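Local coordinates for N-carbamoylsarcosine amidase related protein (PDB 3EEF) that binds a zinc ion and is probably an amide hydrolase of the N-carbamoylsarcosine amidase kind, at residues I138-D143 and P151-Y156; V113-L118 and R125-D130; V8-E13 and K26-A31; K33-F38 and L43-V48; I59-R64 and H91-F96. One frame throughout, in Å; residues are numbered along the deposited sequence.

In the fold
All five contacts lie in series along the chain: each closes before the next opens, so none nests in or crosses another. Contact 3 comes first, bringing helix 22-40 back to the turn that follows strand 3-8. The same helix then folds onto strand 45-50 in contact 4, across four intervening residues of which the first two are still helical. Contact 5 closes the widest loop, 26 residues including strand 86-90, and joins the short helix 59-62 to residues 91-96 beside the zinc site. Contact 2 sets helix 123-133 on strand 112-116, and contact 1 sets helix 153-161 against the end of strand 137-141. Backbone hydrogen bonds between neighbouring strands of the parallel sheet link contacts 4, 3, 2 and 1.

Contact 1 of 5, residues I138-D143 and P151-Y156; sequences IIVVED and PNWKDY
Lys154 and Glu142 form a salt bridge, with NZ of Lys154 2.9 Å from OE1 of Glu142. The ammonium meets the carboxylate on its syn side, 16° out of the carboxylate plane, so the bond lies close to that plane. The aliphatic end of the lysine follows, its CE 3.4 Å from the same OE1. Next to this polar pair Trp153 presents the edge of its indole: CH2 of Trp153 lies 3.8 Å from CA of Glu142, in the ring plane, and 3.9 Å from CB of Glu142. Val140 CG1 meets the same rim more loosely, 4.4 Å from CZ3 of Trp153. The torsions account for the reach: Glu142 has CG between its backbone N and carbonyl carbon (chi1 62°) and an extended chain beyond, while the lysine chain bends at chi3. In the second shell, OE2 of Glu142 makes a salt bridge to Arg167, so the carboxylate spans two cations, which would probably stabilise its charge. An alanine at Glu142 would remove the carboxylate and would probably leave Lys154 and Arg167 without this shared counter-charge. The indole also packs on Ala120, Ala147 and Arg125. This is the strand-to-helix half of a beta-alpha-beta crossover, in which strand 137-141 passes through helix 153-161 to strand 164-166 of the parallel sheet.

Contact 2 of 5, residues V113-L118 and R125-D130; sequences VVLIGL and RHTAAD
No ring, amide or other flat group takes part where Leu115 meets Thr127 and Ala128, so there are no faces or edges to assign; methyl groups do the touching. The two branches of Leu115 divide the helix between them. CD1 of Leu115 reaches CB of Ala128 at 3.7 Å and lies 3.8 Å from CA of Ala128. CD2 of Leu115 meets CG2 of Thr127 at 4.0 Å. Thr127 offers its methyl because CG2 stands anti to its backbone N, with OG1 beside that N (chi1 -56°). The hydroxyl is engaged elsewhere, hydrogen-bonded to Cys123 O and to Gly95 N. Ala128, whose CB stands off to one side, is the helix residue nearest in backbone, its CA 7.7 Å from CA of Leu115. The contact covers the first half of the beta-alpha-beta unit made by strand 112-116, helix 123-133 and strand 137-141. Leu115 also packs on Ile138 of strand 137-141, and Ala128 on Phe157. No hydrogen bond crosses between the two segments, and all three touching residues are buried: helix and strand are held here by apolar, shape-dependent contact, while the one polar group is satisfied by its own helix and a neighbouring loop.

Contact 3 of 5, residues V8-E13 and K26-A31; sequences VDMVNE and KTVGPA
Met10, modelled as selenomethionine, coils its side chain toward Thr27, Val28 and Ala31: CG lies beside the backbone N (chi1 -66°), and further bends at chi2 (-68°) and chi3 (-81°) swing the terminal methyl onto helix 22-40. CE is the atom that does most of the touching. It stands 3.1 Å from OG1 of Thr27, 3.7 Å from CB of Ala31 and 4.1 Å from CG2 of Val28. The selenium follows, with SE of Met10 3.5 Å from OG1 of Thr27. Thr27 and Ala31 are one helical turn apart, joined by the bond from Ala31 N to Thr27 O at 2.9 Å, and the methyl thus rests against one side of that turn. Thr27 OG1 is hydrogen-bonded to Ala24 O of its own helix; its close approach to the methyl is not a hydrogen bond. Elsewhere Met10 packs on Ile79, Leu118 and the backbone of Gly117. Met10 is the centre of an inverse gamma turn; the side-chain OD1 of the preceding Asp9 accepts a hydrogen bond from Asp50 N, the backbone of a zinc ligand. The arrangement belongs to the C-terminal rim of the parallel sheet in this alpha/beta fold, where the chain leaving strand 3-8 turns alongside the helix that leads to the next strand.

Contact 4 of 5, residues K33-F38 and L43-V48; sequences KVIETF and LPVVYV
The second half of a beta-alpha-beta crossover, strand 3-8 to helix 22-40 to strand 45-50, is closed where Ile35 and Phe38 meet Leu43, Val45 and Tyr47. Helix 33-38 and strand 45-48 run obliquely antiparallel, at 141° to each other, with their axes 10.0 Å apart at closest approach. At the turn between them, Leu43 N donates to Phe38 O at 3.1 Å; the N-H...O angle of 137° marks a clearly bent bond. Beside it the Phe38 ring comes obliquely against the leucine, its CD2 3.6 Å from CB of Leu43. This contact goes with a Phe38 chi1 of -96°, away from the usual staggered positions. CB of Phe38 packs 3.7 Å from CG2 of Val45. One turn earlier, Ile35 crosses Tyr47 at about a right angle: CD1 of Ile35 lies 3.6 Å from OH of Tyr47, and CG2 of Ile35 is 3.9 Å from the same oxygen. That hydroxyl also has a weak hydrogen bond to Ile79 O. Among its neighbours, the helix lies against the central sheet, with Val34, Ile35 and Phe38 all touching Leu5 of strand 3-8, while the ring end of Phe38 reaches Val114 of strand 112-116. Val46 packs on helix 101-107, and backbone bonds tie strand 45-50 to Leu5 and Val7 and to Tyr86.

Contact 5 of 5, residues I59-R64 and H91-F96; sequences IRIWGR and HAYSGF
Trp62 and Tyr93 meet rim to rim, their ring planes at 76° and neither lying over the face of the other. The indole N-H is directed at the phenol oxygen: NE1 of Trp62 donates to OH of Tyr93 at 2.7 Å, with a nearly straight N-H...O angle of 162°. The oxygen lies close to the indole plane, and NE1 in turn sits at the edge of the tyrosine ring; the centroids of the five-membered ring and the phenol are 5.9 Å apart. The Trp62 torsion, CG beside the backbone N (chi1 -65°), sends the indole toward the loop. Ile61 packs beside the pair: its CG2 lies 3.6 Å above one indole face, toward the rim, and its CD1 is 4.0 Å from OH of Tyr93. The phenol oxygen is also hydrogen-bonded to Val160 O of a second subunit, so two bonds grip it at the subunit interface. A phenylalanine at Trp62 would lack the N-H and would probably leave Tyr93 OH without its intrachain donor, its ring less firmly fixed. These rings border the zinc site: Tyr93 packs on the ligand Glu58, with its side chain about 5 Å from the metal, and the indole meets the ring of the ligand His65.

Contact 1 of 5, residues I138-D143 and P151-Y156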
# COMPACT_ATOMS: atom_id res chain seq x y z
N ILE A 138 -8.15 -6.98 -17.17
CA ILE A 138 -7.63 -5.84 -17.88
C ILE A 138 -7.99 -5.85 -19.36
O ILE A 138 -7.80 -6.85 -20.04
CB ILE A 138 -6.09 -5.77 -17.77
CG1 ILE A 138 -5.65 -5.69 -16.28
CG2 ILE A 138 -5.56 -4.56 -18.60
CD1 ILE A 138 -4.16 -6.09 -15.96
N ILE A 139 -8.46 -4.70 -19.85
CA ILE A 139 -8.73 -4.48 -21.24
C ILE A 139 -8.01 -3.21 -21.62
O ILE A 139 -8.03 -2.24 -20.85
CB ILE A 139 -10.27 -4.27 -21.49
CG1 ILE A 139 -11.04 -5.55 -21.10
CG2 ILE A 139 -10.58 -3.84 -22.94
CD1 ILE A 139 -12.58 -5.40 -21.20
N VAL A 140 -7.38 -3.21 -22.79
CA VAL A 140 -6.73 -2.05 -23.35
C VAL A 140 -7.30 -1.71 -24.73
O VAL A 140 -7.47 -2.58 -25.56
CB VAL A 140 -5.22 -2.31 -23.48
CG1 VAL A 140 -4.49 -1.03 -23.90
CG2 VAL A 140 -4.68 -2.83 -22.18
N VAL A 141 -7.64 -0.44 -24.96
CA VAL A 141 -8.17 0.01 -26.24
C VAL A 141 -7.04 0.50 -27.13
O VAL A 141 -6.68 1.66 -27.06
CB VAL A 141 -9.21 1.11 -26.02
CG1 VAL A 141 -9.87 1.54 -27.34
CG2 VAL A 141 -10.24 0.62 -25.02
N GLU A 142 -6.49 -0.39 -27.97
CA GLU A 142 -5.26 -0.14 -28.72
C GLU A 142 -5.18 1.22 -29.41
O GLU A 142 -4.16 1.89 -29.31
CB GLU A 142 -4.97 -1.27 -29.73
CG GLU A 142 -6.01 -1.47 -30.83
CD GLU A 142 -5.69 -2.63 -31.81
OE1 GLU A 142 -4.59 -3.22 -31.76
OE2 GLU A 142 -6.56 -2.95 -32.64
N ASP A 143 -6.26 1.63 -30.06
CA ASP A 143 -6.27 2.87 -30.84
C ASP A 143 -6.41 4.07 -29.96
O ASP A 143 -6.24 5.21 -30.42
CB ASP A 143 -7.36 2.88 -31.95
CG ASP A 143 -8.75 2.64 -31.42
OD1 ASP A 143 -8.91 1.83 -30.47
OD2 ASP A 143 -9.68 3.26 -31.95
N PRO A 151 7.81 -1.24 -29.71
CA PRO A 151 6.83 -1.57 -30.75
C PRO A 151 6.07 -2.87 -30.49
O PRO A 151 5.00 -3.09 -31.05
CB PRO A 151 7.69 -1.71 -32.01
CG PRO A 151 9.01 -2.18 -31.50
CD PRO A 151 9.19 -1.51 -30.16
N ASN A 152 6.62 -3.72 -29.63
CA ASN A 152 5.97 -4.97 -29.22
C ASN A 152 5.04 -4.81 -27.99
O ASN A 152 4.79 -5.80 -27.27
CB ASN A 152 7.04 -6.03 -28.89
CG ASN A 152 7.93 -6.35 -30.09
OD1 ASN A 152 7.44 -6.48 -31.21
ND2 ASN A 152 9.23 -6.47 -29.85
N TRP A 153 4.51 -3.60 -27.77
CA TRP A 153 3.77 -3.32 -26.54
C TRP A 153 2.52 -4.19 -26.40
O TRP A 153 2.27 -4.76 -25.34
CB TRP A 153 3.43 -1.83 -26.42
CG TRP A 153 2.53 -1.25 -27.49
CD1 TRP A 153 2.92 -0.68 -28.65
CD2 TRP A 153 1.11 -1.15 -27.45
NE1 TRP A 153 1.82 -0.25 -29.36
CE2 TRP A 153 0.70 -0.51 -28.63
CE3 TRP A 153 0.14 -1.54 -26.53
CZ2 TRP A 153 -0.63 -0.27 -28.93
CZ3 TRP A 153 -1.19 -1.29 -26.82
CH2 TRP A 153 -1.56 -0.66 -28.01
N LYS A 154 1.77 -4.31 -27.49
CA LYS A 154 0.55 -5.12 -27.53
C LYS A 154 0.83 -6.54 -27.03
O LYS A 154 0.07 -7.10 -26.25
CB LYS A 154 0.02 -5.13 -28.98
CG LYS A 154 -1.48 -5.19 -29.14
CD LYS A 154 -1.87 -5.02 -30.63
CE LYS A 154 -2.92 -6.08 -31.08
NZ LYS A 154 -3.46 -5.85 -32.46
N ASP A 155 1.95 -7.11 -27.47
CA ASP A 155 2.39 -8.46 -27.09
C ASP A 155 2.69 -8.58 -25.60
O ASP A 155 2.47 -9.63 -24.98
CB ASP A 155 3.67 -8.80 -27.89
CG ASP A 155 3.78 -10.28 -28.25
OD1 ASP A 155 4.09 -11.11 -27.37
OD2 ASP A 155 3.59 -10.61 -29.45
N TYR A 156 3.23 -7.50 -25.04
CA TYR A 156 3.61 -7.44 -23.65
C TYR A 156 2.37 -7.44 -22.76
O TYR A 156 2.27 -8.25 -21.83
CB TYR A 156 4.46 -6.19 -23.38
CG TYR A 156 5.15 -6.26 -22.06
CD1 TYR A 156 6.43 -6.76 -21.97
CD2 TYR A 156 4.49 -5.87 -20.89
CE1 TYR A 156 7.07 -6.85 -20.75
CE2 TYR A 156 5.12 -5.94 -19.67
CZ TYR A 156 6.41 -6.44 -19.60
OH TYR A 156 7.06 -6.54 -18.40

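Contact 2 of 5, residues V113-L118 and R125-D130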
# COMPACT_ATOMS: atom_id res chain seq x y z
N VAL A 113 -10.78 -3.38 -15.44
CA VAL A 113 -10.40 -2.02 -15.80
C VAL A 113 -10.20 -1.93 -17.27
O VAL A 113 -9.61 -2.82 -17.89
CB VAL A 113 -9.10 -1.54 -15.06
CG1 VAL A 113 -9.39 -1.35 -13.55
CG2 VAL A 113 -7.95 -2.48 -15.30
N VAL A 114 -10.74 -0.89 -17.86
CA VAL A 114 -10.47 -0.60 -19.27
C VAL A 114 -9.53 0.56 -19.32
O VAL A 114 -9.82 1.61 -18.75
CB VAL A 114 -11.74 -0.26 -20.05
CG1 VAL A 114 -11.39 -0.02 -21.52
CG2 VAL A 114 -12.75 -1.38 -19.89
N LEU A 115 -8.40 0.37 -19.98
CA LEU A 115 -7.29 1.34 -19.94
C LEU A 115 -7.10 2.06 -21.27
O LEU A 115 -6.98 1.43 -22.31
CB LEU A 115 -5.98 0.61 -19.60
CG LEU A 115 -5.90 -0.11 -18.28
CD1 LEU A 115 -4.54 -0.82 -18.15
CD2 LEU A 115 -6.11 0.88 -17.14
N ILE A 116 -7.09 3.38 -21.24
CA ILE A 116 -6.70 4.16 -22.38
C ILE A 116 -5.78 5.29 -21.93
O ILE A 116 -5.72 5.61 -20.73
CB ILE A 116 -7.96 4.73 -23.10
CG1 ILE A 116 -8.65 5.81 -22.26
CG2 ILE A 116 -8.95 3.60 -23.42
CD1 ILE A 116 -9.86 6.43 -22.99
N GLY A 117 -5.05 5.88 -22.88
CA GLY A 117 -4.23 7.08 -22.63
C GLY A 117 -2.74 6.89 -22.89
O GLY A 117 -2.34 6.05 -23.68
N LEU A 118 -1.94 7.65 -22.16
CA LEU A 118 -0.50 7.81 -22.39
C LEU A 118 0.35 7.23 -21.26
O LEU A 118 0.19 7.64 -20.11
CB LEU A 118 -0.17 9.31 -22.52
CG LEU A 118 -1.06 9.94 -23.57
CD1 LEU A 118 -0.69 11.37 -23.75
CD2 LEU A 118 -1.04 9.10 -24.89
N ARG A 125 0.97 0.96 -18.85
CA ARG A 125 1.48 -0.35 -18.54
C ARG A 125 1.64 -0.57 -17.04
O ARG A 125 1.33 -1.65 -16.49
CB ARG A 125 2.81 -0.53 -19.26
CG ARG A 125 3.35 -1.92 -19.15
CD ARG A 125 4.72 -2.05 -19.73
NE ARG A 125 4.77 -1.80 -21.16
CZ ARG A 125 5.75 -2.20 -21.96
NH1 ARG A 125 6.76 -2.93 -21.49
NH2 ARG A 125 5.70 -1.94 -23.25
N HIS A 126 2.17 0.47 -16.39
CA HIS A 126 2.39 0.46 -14.95
C HIS A 126 1.08 0.40 -14.19
O HIS A 126 0.93 -0.35 -13.24
CB HIS A 126 3.26 1.65 -14.55
CG HIS A 126 4.71 1.43 -14.81
ND1 HIS A 126 5.27 1.55 -16.06
CD2 HIS A 126 5.71 0.98 -14.00
CE1 HIS A 126 6.55 1.22 -16.00
NE2 HIS A 126 6.84 0.89 -14.76
N THR A 127 0.12 1.20 -14.61
CA THR A 127 -1.24 1.08 -14.11
C THR A 127 -1.78 -0.35 -14.29
O THR A 127 -2.43 -0.88 -13.40
CB THR A 127 -2.11 2.08 -14.82
OG1 THR A 127 -1.52 3.37 -14.62
CG2 THR A 127 -3.56 2.07 -14.27
N ALA A 128 -1.51 -0.95 -15.45
CA ALA A 128 -1.97 -2.33 -15.77
C ALA A 128 -1.42 -3.32 -14.75
O ALA A 128 -2.15 -4.14 -14.20
CB ALA A 128 -1.51 -2.73 -17.18
N ALA A 129 -0.12 -3.21 -14.51
CA ALA A 129 0.59 -4.05 -13.55
C ALA A 129 -0.10 -4.04 -12.20
O ALA A 129 -0.39 -5.10 -11.61
CB ALA A 129 2.06 -3.57 -13.41
N ASP A 130 -0.37 -2.85 -11.71
CA ASP A 130 -1.00 -2.71 -10.39
C ASP A 130 -2.41 -3.27 -10.35
O ASP A 130 -2.84 -3.73 -9.30
CB ASP A 130 -1.02 -1.27 -9.95
CG ASP A 130 0.25 -0.86 -9.22
OD1 ASP A 130 0.93 -1.76 -8.66
OD2 ASP A 130 0.56 0.36 -9.21

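Contact 3 of 5, residues V8-E13 and K26-A31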
# COMPACT_ATOMS: atom_id res chain seq x y z
N VAL A 8 -5.61 7.42 -18.68
CA VAL A 8 -4.27 7.74 -18.16
C VAL A 8 -3.55 8.93 -18.86
O VAL A 8 -3.26 8.84 -20.03
CB VAL A 8 -3.34 6.48 -18.20
CG1 VAL A 8 -1.99 6.80 -17.50
CG2 VAL A 8 -4.06 5.23 -17.56
N ASP A 9 -3.29 10.01 -18.12
CA ASP A 9 -2.41 11.12 -18.58
C ASP A 9 -2.78 11.77 -19.91
O ASP A 9 -1.90 12.21 -20.67
CB ASP A 9 -0.93 10.66 -18.62
CG ASP A 9 -0.28 10.64 -17.23
OD1 ASP A 9 -0.60 11.52 -16.38
OD2 ASP A 9 0.55 9.73 -17.00
N MSE A 10 -4.07 11.90 -20.19
CA MSE A 10 -4.48 12.62 -21.39
C MSE A 10 -4.44 14.11 -21.07
O MSE A 10 -5.48 14.75 -20.96
CB MSE A 10 -5.88 12.18 -21.85
CG MSE A 10 -5.97 10.73 -22.33
SE MSE A 10 -5.01 10.39 -23.98
CE MSE A 10 -6.31 11.06 -25.29
N VAL A 11 -3.23 14.64 -20.88
CA VAL A 11 -3.05 16.00 -20.38
C VAL A 11 -2.31 16.85 -21.42
O VAL A 11 -1.66 16.31 -22.31
CB VAL A 11 -2.34 16.02 -18.99
CG1 VAL A 11 -3.15 15.18 -18.00
CG2 VAL A 11 -0.90 15.49 -19.09
N ASN A 12 -2.45 18.16 -21.29
CA ASN A 12 -1.97 19.13 -22.29
C ASN A 12 -0.52 18.98 -22.68
O ASN A 12 -0.19 19.04 -23.85
CB ASN A 12 -2.22 20.56 -21.78
CG ASN A 12 -3.69 20.97 -21.91
OD1 ASN A 12 -4.37 20.56 -22.85
ND2 ASN A 12 -4.16 21.77 -20.98
N GLU A 13 0.36 18.77 -21.72
CA GLU A 13 1.77 18.74 -22.06
C GLU A 13 2.13 17.57 -22.95
O GLU A 13 3.07 17.67 -23.71
CB GLU A 13 2.64 18.72 -20.80
CG GLU A 13 4.15 18.66 -21.07
CD GLU A 13 4.95 19.01 -19.85
OE1 GLU A 13 4.34 19.30 -18.81
OE2 GLU A 13 6.20 18.99 -19.94
N LYS A 26 -3.13 11.21 -32.08
CA LYS A 26 -3.95 10.19 -32.70
C LYS A 26 -4.94 9.53 -31.68
O LYS A 26 -6.03 9.09 -32.09
CB LYS A 26 -3.08 9.15 -33.44
N THR A 27 -4.61 9.52 -30.37
CA THR A 27 -5.46 8.85 -29.34
C THR A 27 -6.74 9.58 -29.02
O THR A 27 -7.70 8.97 -28.53
CB THR A 27 -4.70 8.59 -27.99
OG1 THR A 27 -4.36 9.84 -27.34
CG2 THR A 27 -3.45 7.76 -28.24
N VAL A 28 -6.78 10.89 -29.31
CA VAL A 28 -7.88 11.72 -28.82
C VAL A 28 -9.27 11.31 -29.33
O VAL A 28 -10.19 11.16 -28.53
CB VAL A 28 -7.65 13.18 -29.12
CG1 VAL A 28 -8.83 14.01 -28.63
CG2 VAL A 28 -6.36 13.64 -28.46
N GLY A 29 -9.43 11.13 -30.64
CA GLY A 29 -10.72 10.70 -31.18
C GLY A 29 -11.26 9.44 -30.52
O GLY A 29 -12.32 9.47 -29.89
N PRO A 30 -10.53 8.33 -30.64
CA PRO A 30 -10.86 7.07 -29.96
C PRO A 30 -11.12 7.18 -28.46
O PRO A 30 -12.03 6.52 -27.94
CB PRO A 30 -9.64 6.19 -30.24
CG PRO A 30 -9.19 6.66 -31.61
CD PRO A 30 -9.40 8.17 -31.57
N ALA A 31 -10.36 8.02 -27.77
CA ALA A 31 -10.54 8.20 -26.33
C ALA A 31 -11.90 8.82 -26.01
O ALA A 31 -12.62 8.35 -25.13
CB ALA A 31 -9.39 9.05 -25.75

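Contact 4 of 5, residues K33-F38 and L43-V48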
# COMPACT_ATOMS: atom_id res chain seq x y z
N LYS A 33 -14.47 8.68 -27.85
CA LYS A 33 -15.47 7.68 -28.21
C LYS A 33 -15.66 6.68 -27.08
O LYS A 33 -16.78 6.35 -26.72
CB LYS A 33 -15.02 6.96 -29.48
CG LYS A 33 -15.95 5.87 -29.99
CD LYS A 33 -15.52 5.45 -31.43
CE LYS A 33 -16.70 5.08 -32.32
NZ LYS A 33 -16.28 4.84 -33.76
N VAL A 34 -14.55 6.21 -26.51
CA VAL A 34 -14.60 5.26 -25.39
C VAL A 34 -15.20 5.93 -24.16
O VAL A 34 -16.12 5.41 -23.53
CB VAL A 34 -13.23 4.69 -25.06
CG1 VAL A 34 -13.27 3.84 -23.76
CG2 VAL A 34 -12.72 3.85 -26.25
N ILE A 35 -14.71 7.13 -23.86
CA ILE A 35 -15.24 7.85 -22.72
C ILE A 35 -16.76 8.03 -22.85
O ILE A 35 -17.51 7.76 -21.90
CB ILE A 35 -14.54 9.21 -22.55
CG1 ILE A 35 -13.08 9.00 -22.13
CG2 ILE A 35 -15.24 10.02 -21.50
CD1 ILE A 35 -12.19 10.26 -22.25
N GLU A 36 -17.21 8.48 -24.02
CA GLU A 36 -18.63 8.78 -24.28
C GLU A 36 -19.56 7.57 -24.04
O GLU A 36 -20.58 7.71 -23.38
CB GLU A 36 -18.82 9.36 -25.69
N THR A 37 -19.18 6.40 -24.56
CA THR A 37 -19.99 5.19 -24.39
C THR A 37 -20.09 4.78 -22.90
O THR A 37 -21.15 4.37 -22.42
CB THR A 37 -19.41 4.01 -25.18
OG1 THR A 37 -18.26 3.52 -24.50
CG2 THR A 37 -19.00 4.40 -26.60
N PHE A 38 -18.99 4.91 -22.17
CA PHE A 38 -19.01 4.58 -20.73
C PHE A 38 -19.97 5.47 -19.96
O PHE A 38 -20.73 5.00 -19.10
CB PHE A 38 -17.60 4.67 -20.12
CG PHE A 38 -16.91 3.37 -20.05
CD1 PHE A 38 -16.41 2.78 -21.20
CD2 PHE A 38 -16.77 2.70 -18.84
CE1 PHE A 38 -15.78 1.53 -21.13
CE2 PHE A 38 -16.14 1.47 -18.78
CZ PHE A 38 -15.65 0.88 -19.93
N LEU A 43 -21.36 3.77 -16.37
CA LEU A 43 -20.21 3.12 -15.71
C LEU A 43 -19.16 4.16 -15.33
O LEU A 43 -19.04 5.18 -16.01
CB LEU A 43 -19.60 2.07 -16.63
CG LEU A 43 -20.51 0.89 -17.02
CD1 LEU A 43 -19.97 0.20 -18.25
CD2 LEU A 43 -20.62 -0.10 -15.86
N PRO A 44 -18.36 3.88 -14.28
CA PRO A 44 -17.40 4.85 -13.78
C PRO A 44 -16.29 5.20 -14.79
O PRO A 44 -15.76 4.33 -15.48
CB PRO A 44 -16.80 4.16 -12.55
CG PRO A 44 -17.65 2.98 -12.27
CD PRO A 44 -18.26 2.59 -13.57
N VAL A 45 -15.97 6.49 -14.83
CA VAL A 45 -14.87 7.01 -15.64
C VAL A 45 -13.94 7.74 -14.70
O VAL A 45 -14.37 8.62 -13.96
CB VAL A 45 -15.37 7.96 -16.68
CG1 VAL A 45 -14.18 8.74 -17.32
CG2 VAL A 45 -16.21 7.20 -17.74
N VAL A 46 -12.66 7.35 -14.70
CA VAL A 46 -11.68 7.91 -13.80
C VAL A 46 -10.44 8.41 -14.55
O VAL A 46 -9.75 7.65 -15.20
CB VAL A 46 -11.20 6.83 -12.80
CG1 VAL A 46 -10.19 7.44 -11.82
CG2 VAL A 46 -12.42 6.20 -12.07
N TYR A 47 -10.18 9.71 -14.44
CA TYR A 47 -9.00 10.29 -15.01
C TYR A 47 -7.91 10.24 -13.96
O TYR A 47 -8.13 10.65 -12.83
CB TYR A 47 -9.24 11.74 -15.42
CG TYR A 47 -10.24 11.96 -16.55
CD1 TYR A 47 -9.82 12.23 -17.86
CD2 TYR A 47 -11.61 11.91 -16.31
CE1 TYR A 47 -10.74 12.45 -18.88
CE2 TYR A 47 -12.54 12.12 -17.34
CZ TYR A 47 -12.10 12.39 -18.61
OH TYR A 47 -13.03 12.60 -19.61
N VAL A 48 -6.74 9.73 -14.35
CA VAL A 48 -5.58 9.71 -13.49
C VAL A 48 -4.45 10.51 -14.20
O VAL A 48 -3.95 10.07 -15.21
CB VAL A 48 -5.16 8.25 -13.12
CG1 VAL A 48 -6.16 7.61 -12.23
CG2 VAL A 48 -5.05 7.39 -14.34

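Contact 5 of 5, residues I59-R64 and H91-F96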
# COMPACT_ATOMS: atom_id res chain seq x y z
N ILE A 59 11.19 12.84 -11.27
CA ILE A 59 11.63 14.13 -11.79
C ILE A 59 13.14 14.17 -12.10
O ILE A 59 13.56 14.75 -13.12
CB ILE A 59 11.25 15.28 -10.84
CG1 ILE A 59 9.73 15.38 -10.74
CG2 ILE A 59 11.83 16.59 -11.33
CD1 ILE A 59 8.98 15.50 -12.10
N ARG A 60 13.93 13.53 -11.24
CA ARG A 60 15.33 13.24 -11.53
C ARG A 60 15.50 12.55 -12.90
O ARG A 60 16.44 12.85 -13.63
CB ARG A 60 15.89 12.33 -10.42
N ILE A 61 14.58 11.65 -13.27
CA ILE A 61 14.70 10.91 -14.53
C ILE A 61 14.28 11.74 -15.75
O ILE A 61 14.97 11.75 -16.76
CB ILE A 61 13.85 9.64 -14.51
CG1 ILE A 61 14.37 8.69 -13.42
CG2 ILE A 61 13.85 8.96 -15.89
CD1 ILE A 61 13.43 7.52 -13.15
N TRP A 62 13.13 12.41 -15.66
CA TRP A 62 12.53 13.06 -16.83
C TRP A 62 12.73 14.57 -16.85
O TRP A 62 12.55 15.18 -17.91
CB TRP A 62 11.04 12.73 -16.88
CG TRP A 62 10.81 11.26 -17.10
CD1 TRP A 62 10.43 10.33 -16.18
CD2 TRP A 62 11.00 10.55 -18.33
NE1 TRP A 62 10.36 9.08 -16.76
CE2 TRP A 62 10.71 9.20 -18.08
CE3 TRP A 62 11.38 10.94 -19.62
CZ2 TRP A 62 10.78 8.22 -19.07
CZ3 TRP A 62 11.46 9.97 -20.61
CH2 TRP A 62 11.16 8.63 -20.33
N GLY A 63 13.09 15.17 -15.70
CA GLY A 63 12.96 16.62 -15.51
C GLY A 63 11.49 16.99 -15.24
O GLY A 63 10.65 16.10 -15.21
N ARG A 64 11.20 18.28 -15.04
CA ARG A 64 9.85 18.71 -14.76
C ARG A 64 8.91 18.42 -15.93
O ARG A 64 9.24 18.63 -17.09
CB ARG A 64 9.81 20.20 -14.40
CG ARG A 64 10.28 20.44 -12.99
CD ARG A 64 10.86 21.82 -12.81
NE ARG A 64 9.89 22.76 -12.27
CZ ARG A 64 9.91 23.28 -11.04
NH1 ARG A 64 10.85 22.96 -10.15
NH2 ARG A 64 8.97 24.15 -10.70
N HIS A 91 1.40 10.96 -8.63
CA HIS A 91 2.80 11.40 -8.54
C HIS A 91 3.84 10.38 -9.04
O HIS A 91 5.04 10.65 -8.95
CB HIS A 91 3.09 11.78 -7.09
CG HIS A 91 2.43 13.05 -6.67
ND1 HIS A 91 3.04 14.28 -6.80
CD2 HIS A 91 1.18 13.29 -6.20
CE1 HIS A 91 2.21 15.22 -6.40
NE2 HIS A 91 1.07 14.65 -6.03
N ALA A 92 3.37 9.24 -9.56
CA ALA A 92 4.21 8.16 -10.10
C ALA A 92 3.52 7.54 -11.30
O ALA A 92 2.37 7.92 -11.67
CB ALA A 92 4.48 7.09 -9.01
N TYR A 93 4.22 6.62 -11.96
CA TYR A 93 3.72 6.11 -13.26
C TYR A 93 2.34 5.47 -13.12
O TYR A 93 1.42 5.80 -13.88
CB TYR A 93 4.69 5.10 -13.86
CG TYR A 93 6.08 5.64 -14.17
CD1 TYR A 93 6.27 6.91 -14.74
CD2 TYR A 93 7.20 4.85 -13.98
CE1 TYR A 93 7.53 7.37 -15.05
CE2 TYR A 93 8.48 5.31 -14.28
CZ TYR A 93 8.63 6.56 -14.82
OH TYR A 93 9.92 7.00 -15.08
N SER A 94 2.21 4.56 -12.15
CA SER A 94 0.94 3.88 -11.91
C SER A 94 -0.15 4.78 -11.35
O SER A 94 0.06 5.51 -10.37
CB SER A 94 1.13 2.73 -10.93
OG SER A 94 -0.14 2.14 -10.65
N GLY A 95 -1.34 4.68 -11.94
CA GLY A 95 -2.53 5.35 -11.41
C GLY A 95 -2.95 4.95 -10.01
O GLY A 95 -3.77 5.63 -9.40
N PHE A 96 -2.40 3.84 -9.50
CA PHE A 96 -2.73 3.36 -8.16
C PHE A 96 -1.81 3.87 -7.08
O PHE A 96 -2.23 3.96 -5.92
CB PHE A 96 -2.65 1.85 -8.10
CG PHE A 96 -3.72 1.15 -8.88
CD1 PHE A 96 -4.94 0.82 -8.28
CD2 PHE A 96 -3.52 0.79 -10.20
CE1 PHE A 96 -5.96 0.13 -9.00
CE2 PHE A 96 -4.57 0.11 -10.95
CZ PHE A 96 -5.77 -0.20 -10.34